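Local coordinates for aprataxin and PNK-like factor (Homo sapiens, PDB 5W7W), which acts as a histone chaperone and scaffold in DNA strand-break repair, its FHA domain, the part present here, mediating interaction with XRCC1 and XRCC4, at residues A[54-68]-A[81-95]. Residues are numbered along the deposited sequence; the frame is centred on the assembly and turned at random.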
# COMPACT_ATOMS: atom_id res chain seq x y z
N GLN A 54 -6.06 10.03 7.30
CA GLN A 54 -5.91 9.66 5.90
C GLN A 54 -4.64 8.86 5.70
O GLN A 54 -3.68 8.96 6.46
CB GLN A 54 -5.83 10.87 4.97
CG GLN A 54 -7.11 11.68 4.94
CD GLN A 54 -7.00 12.87 4.01
OE1 GLN A 54 -6.55 13.94 4.43
NE2 GLN A 54 -7.36 12.69 2.76
N LEU A 55 -4.68 8.04 4.65
CA LEU A 55 -3.55 7.24 4.22
C LEU A 55 -3.18 7.66 2.80
O LEU A 55 -4.07 7.75 1.95
CB LEU A 55 -3.97 5.76 4.22
CG LEU A 55 -2.96 4.78 3.63
CD1 LEU A 55 -1.70 4.74 4.47
CD2 LEU A 55 -3.57 3.38 3.50
N ARG A 56 -1.90 7.92 2.56
CA ARG A 56 -1.42 8.20 1.21
C ARG A 56 -0.18 7.38 0.92
O ARG A 56 0.54 6.95 1.83
CB ARG A 56 -1.17 9.71 0.97
CG ARG A 56 -0.34 10.39 2.04
CD ARG A 56 -0.02 11.83 1.72
NE ARG A 56 0.77 12.44 2.77
CZ ARG A 56 1.46 13.57 2.64
NH1 ARG A 56 1.45 14.25 1.52
NH2 ARG A 56 2.17 13.99 3.69
N ILE A 57 0.05 7.13 -0.37
CA ILE A 57 1.19 6.35 -0.86
C ILE A 57 2.01 7.20 -1.81
O ILE A 57 1.46 7.93 -2.65
CB ILE A 57 0.72 5.05 -1.56
CG1 ILE A 57 1.93 4.20 -1.96
CG2 ILE A 57 -0.15 5.32 -2.79
CD1 ILE A 57 1.58 2.79 -2.36
N LYS A 58 3.33 7.10 -1.69
CA LYS A 58 4.26 7.73 -2.62
C LYS A 58 5.15 6.65 -3.22
O LYS A 58 5.94 6.03 -2.48
CB LYS A 58 5.13 8.78 -1.91
CG LYS A 58 6.08 9.51 -2.86
CD LYS A 58 6.78 10.70 -2.20
CE LYS A 58 7.54 10.30 -0.99
NZ LYS A 58 8.40 11.43 -0.49
N PRO A 59 5.04 6.36 -4.52
CA PRO A 59 5.96 5.39 -5.15
C PRO A 59 7.35 5.99 -5.23
O PRO A 59 7.52 7.11 -5.72
CB PRO A 59 5.35 5.21 -6.55
CG PRO A 59 3.96 5.74 -6.44
CD PRO A 59 4.05 6.85 -5.47
N ILE A 60 8.36 5.26 -4.75
CA ILE A 60 9.72 5.80 -4.67
C ILE A 60 10.77 4.95 -5.39
O ILE A 60 11.96 5.16 -5.20
CB ILE A 60 10.16 6.11 -3.23
CG1 ILE A 60 10.10 4.86 -2.34
CG2 ILE A 60 9.33 7.25 -2.67
CD1 ILE A 60 10.96 4.97 -1.11
N HIS A 61 10.35 4.04 -6.26
CA HIS A 61 11.29 3.19 -6.98
C HIS A 61 11.00 3.25 -8.47
O HIS A 61 9.94 3.70 -8.91
CB HIS A 61 11.27 1.75 -6.45
CG HIS A 61 12.39 0.92 -6.95
ND1 HIS A 61 12.24 0.02 -7.98
CD2 HIS A 61 13.69 0.87 -6.59
CE1 HIS A 61 13.41 -0.57 -8.21
NE2 HIS A 61 14.30 -0.05 -7.39
N THR A 62 11.95 2.78 -9.27
CA THR A 62 11.69 2.72 -10.70
C THR A 62 10.57 1.74 -11.05
O THR A 62 9.81 2.00 -11.99
CB THR A 62 12.95 2.38 -11.48
OG1 THR A 62 13.55 1.22 -10.92
CG2 THR A 62 13.96 3.52 -11.45
N ASN A 63 10.43 0.65 -10.30
CA ASN A 63 9.30 -0.24 -10.49
C ASN A 63 8.07 0.43 -9.88
O ASN A 63 8.14 0.90 -8.74
CB ASN A 63 9.55 -1.58 -9.82
CG ASN A 63 10.70 -2.33 -10.44
OD1 ASN A 63 10.96 -2.20 -11.64
ND2 ASN A 63 11.39 -3.12 -9.63
N PRO A 64 6.97 0.53 -10.62
CA PRO A 64 5.86 1.38 -10.19
C PRO A 64 5.01 0.75 -9.10
O PRO A 64 5.11 -0.43 -8.78
CB PRO A 64 5.03 1.57 -11.46
CG PRO A 64 5.38 0.47 -12.31
CD PRO A 64 6.79 0.04 -11.99
N CYS A 65 4.15 1.58 -8.54
CA CYS A 65 3.01 1.13 -7.76
C CYS A 65 1.75 1.32 -8.58
O CYS A 65 1.73 2.11 -9.53
CB CYS A 65 2.86 1.94 -6.49
SG CYS A 65 4.22 1.80 -5.33
N PHE A 66 0.68 0.62 -8.19
CA PHE A 66 -0.58 0.66 -8.91
C PHE A 66 -1.70 0.99 -7.94
O PHE A 66 -1.62 0.70 -6.75
CB PHE A 66 -0.86 -0.67 -9.62
CG PHE A 66 0.26 -1.11 -10.53
CD1 PHE A 66 1.40 -1.66 -10.02
CD2 PHE A 66 0.18 -0.93 -11.91
CE1 PHE A 66 2.45 -2.03 -10.83
CE2 PHE A 66 1.23 -1.29 -12.72
CZ PHE A 66 2.37 -1.85 -12.17
N TYR A 67 -2.76 1.57 -8.48
CA TYR A 67 -3.89 2.07 -7.71
C TYR A 67 -5.19 1.67 -8.39
O TYR A 67 -5.33 1.79 -9.61
CB TYR A 67 -3.85 3.59 -7.67
CG TYR A 67 -5.05 4.25 -7.02
CD1 TYR A 67 -5.32 4.10 -5.67
CD2 TYR A 67 -5.92 5.03 -7.77
CE1 TYR A 67 -6.42 4.69 -5.08
CE2 TYR A 67 -7.02 5.64 -7.18
CZ TYR A 67 -7.25 5.47 -5.83
OH TYR A 67 -8.36 6.08 -5.27
N GLN A 68 -6.18 1.27 -7.59
CA GLN A 68 -7.53 0.98 -8.06
C GLN A 68 -8.52 1.61 -7.10
O GLN A 68 -8.64 1.19 -5.96
CB GLN A 68 -7.75 -0.52 -8.15
CG GLN A 68 -9.15 -0.90 -8.64
CD GLN A 68 -9.35 -2.40 -8.68
OE1 GLN A 68 -8.40 -3.18 -8.69
NE2 GLN A 68 -10.60 -2.82 -8.69
N ASN A 81 6.80 9.15 -7.53
CA ASN A 81 7.35 10.10 -6.57
C ASN A 81 6.39 11.21 -6.19
O ASN A 81 6.84 12.28 -5.72
CB ASN A 81 8.69 10.69 -7.03
CG ASN A 81 9.54 11.12 -5.87
OD1 ASN A 81 9.63 10.40 -4.88
ND2 ASN A 81 10.13 12.32 -5.96
N LEU A 82 5.10 10.98 -6.38
CA LEU A 82 4.03 11.87 -5.94
C LEU A 82 3.09 11.07 -5.05
O LEU A 82 2.94 9.85 -5.22
CB LEU A 82 3.24 12.40 -7.14
CG LEU A 82 4.07 13.20 -8.15
CD1 LEU A 82 3.23 13.48 -9.40
CD2 LEU A 82 4.57 14.47 -7.57
N TRP A 83 2.46 11.76 -4.10
CA TRP A 83 1.50 11.12 -3.21
C TRP A 83 0.14 10.94 -3.88
O TRP A 83 -0.34 11.80 -4.63
CB TRP A 83 1.30 11.97 -1.97
CG TRP A 83 2.49 12.14 -1.11
CD1 TRP A 83 3.32 13.23 -1.07
CD2 TRP A 83 2.98 11.22 -0.13
NE1 TRP A 83 4.30 13.03 -0.15
CE2 TRP A 83 4.13 11.81 0.43
CE3 TRP A 83 2.59 9.95 0.30
CZ2 TRP A 83 4.86 11.18 1.43
CZ3 TRP A 83 3.32 9.33 1.28
CH2 TRP A 83 4.45 9.94 1.84
N CYS A 84 -0.49 9.83 -3.53
CA CYS A 84 -1.87 9.51 -3.89
C CYS A 84 -2.60 9.06 -2.64
O CYS A 84 -2.15 8.15 -1.95
CB CYS A 84 -1.88 8.36 -4.91
SG CYS A 84 -3.51 7.85 -5.49
N TYR A 85 -3.74 9.68 -2.35
CA TYR A 85 -4.58 9.24 -1.24
C TYR A 85 -5.25 7.91 -1.54
O TYR A 85 -5.71 7.65 -2.66
CB TYR A 85 -5.60 10.33 -0.84
CG TYR A 85 -4.95 11.38 0.01
CD1 TYR A 85 -4.55 11.07 1.30
CD2 TYR A 85 -4.68 12.66 -0.46
CE1 TYR A 85 -3.90 11.98 2.10
CE2 TYR A 85 -4.03 13.58 0.34
CZ TYR A 85 -3.63 13.24 1.62
OH TYR A 85 -2.98 14.15 2.42
N LEU A 86 -5.31 7.07 -0.52
CA LEU A 86 -5.95 5.76 -0.58
C LEU A 86 -7.12 5.79 0.39
O LEU A 86 -6.92 5.73 1.61
CB LEU A 86 -4.96 4.68 -0.17
CG LEU A 86 -3.68 4.60 -0.98
CD1 LEU A 86 -2.75 3.53 -0.41
CD2 LEU A 86 -3.98 4.32 -2.45
N ASN A 87 -8.32 5.86 -0.15
CA ASN A 87 -9.50 5.87 0.69
C ASN A 87 -9.85 4.44 1.09
O ASN A 87 -9.52 3.48 0.38
CB ASN A 87 -10.67 6.48 -0.07
CG ASN A 87 -10.40 7.90 -0.47
OD1 ASN A 87 -10.11 8.74 0.38
ND2 ASN A 87 -10.44 8.17 -1.77
N PRO A 88 -10.53 4.27 2.22
CA PRO A 88 -10.98 2.92 2.59
C PRO A 88 -11.78 2.31 1.44
O PRO A 88 -12.63 2.95 0.83
CB PRO A 88 -11.84 3.18 3.82
CG PRO A 88 -11.26 4.43 4.43
CD PRO A 88 -10.93 5.27 3.22
N GLY A 89 -11.47 1.04 1.14
CA GLY A 89 -12.03 0.33 0.03
C GLY A 89 -11.20 0.37 -1.24
O GLY A 89 -11.37 -0.51 -2.10
N ASP A 90 -10.32 1.36 -1.39
CA ASP A 90 -9.42 1.40 -2.53
C ASP A 90 -8.38 0.28 -2.38
O ASP A 90 -8.18 -0.29 -1.31
CB ASP A 90 -8.65 2.72 -2.56
CG ASP A 90 -9.48 3.93 -2.90
OD1 ASP A 90 -10.66 3.78 -3.28
OD2 ASP A 90 -8.92 5.05 -2.82
N SER A 91 -7.68 0.00 -3.48
CA SER A 91 -6.58 -0.96 -3.49
C SER A 91 -5.34 -0.30 -4.06
O SER A 91 -5.42 0.62 -4.87
CB SER A 91 -6.91 -2.19 -4.33
OG SER A 91 -8.03 -2.90 -3.81
N PHE A 92 -4.18 -0.81 -3.65
CA PHE A 92 -2.93 -0.50 -4.33
C PHE A 92 -2.16 -1.80 -4.47
O PHE A 92 -2.46 -2.80 -3.81
CB PHE A 92 -2.08 0.53 -3.57
CG PHE A 92 -1.34 -0.03 -2.40
CD1 PHE A 92 -1.95 -0.11 -1.16
CD2 PHE A 92 -0.05 -0.48 -2.53
CE1 PHE A 92 -1.27 -0.64 -0.09
CE2 PHE A 92 0.62 -1.01 -1.47
CZ PHE A 92 0.02 -1.08 -0.24
N SER A 93 -1.14 -1.80 -5.33
CA SER A 93 -0.32 -2.99 -5.47
C SER A 93 1.12 -2.62 -5.78
O SER A 93 1.43 -1.54 -6.28
CB SER A 93 -0.87 -3.92 -6.55
OG SER A 93 -0.79 -3.34 -7.83
N LEU A 94 1.99 -3.57 -5.48
CA LEU A 94 3.42 -3.39 -5.71
C LEU A 94 3.90 -4.03 -7.01
O LEU A 94 4.98 -3.68 -7.49
CB LEU A 94 4.23 -3.93 -4.53
CG LEU A 94 3.91 -3.29 -3.18
CD1 LEU A 94 4.85 -3.87 -2.13
CD2 LEU A 94 4.02 -1.80 -3.22
N LEU A 95 3.13 -4.95 -7.58
CA LEU A 95 3.31 -5.41 -8.95
C LEU A 95 1.95 -5.30 -9.62
O LEU A 95 0.92 -5.14 -8.96
CB LEU A 95 3.83 -6.86 -9.05
CG LEU A 95 5.22 -7.09 -8.48
CD1 LEU A 95 5.52 -8.57 -8.52
CD2 LEU A 95 6.28 -6.32 -9.27
O HOH W 1 -8.05 9.98 1.86
O HOH W 2 -7.29 7.81 3.38
O HOH W 3 10.35 11.26 -2.45
O HOH W 4 6.34 -2.68 -9.62
O HOH W 5 -10.21 -1.58 -4.88
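The indole of Trp-83 is sandwiched between Arg-56 and Lys-58. The Arg-56 guanidinium lies over one face, its plane 26° from the ring, with CZ 3.9 Å from the centroid of the Trp-83 five-membered ring, a cation-pi stack. Lys-58 covers the opposite face, its CB 3.6 Å from the centroid of the six-membered ring, a CH-pi contact. Ile-57 N lies at the indole edge, in its plane. Arg-56 chi1 (49°) sets CG between the backbone N and the carbonyl carbon, and the extended chain crosses the indole. Glu-49 forms a salt bridge with Arg-56 NE. A serine in place of Trp-83 would probably leave both the Arg-56 guanidinium and the Lys-58 methylenes without the indole they pack on.

The Gln-54 amide stacks nearly parallel on the Tyr-85 ring, NE2 3.6 Å from CD1. On the other face of this sheet, Cys-84 SG makes a sulfur-aromatic contact over the centre of the Tyr-67 ring, 4.1 Å from its centroid. At that ring's edge the Tyr-67 hydroxyl donates to Asp-90 OD2 (2.7 Å). Asn-87 N reaches the same oxygen from the opposite face of the carboxylate, and Ser-70 N binds OD1. This grip ties the 87-90 type II turn to strand 66-68.

Leu-86 wedges between the sheets: Leu-86 CD2 is 3.5 Å from Tyr-67 CD1, while Leu-86 CD1 meets Ile-57 CG2. Ile-57 CD1 touches Phe-92 CD2 at 3.7 Å.

Two antiparallel pairings flank this core, as in the FHA beta sandwich. Strand 84-85 edges one sheet, Cys-84 N bonding to Ile-57 O of 54-59, whose other side pairs with 46-51. In the second, 66-68 pairs with 91-93 through Ser-93 N to Phe-66 O. Ile-103 of strand 100-105 touches Leu-55 and Leu-86.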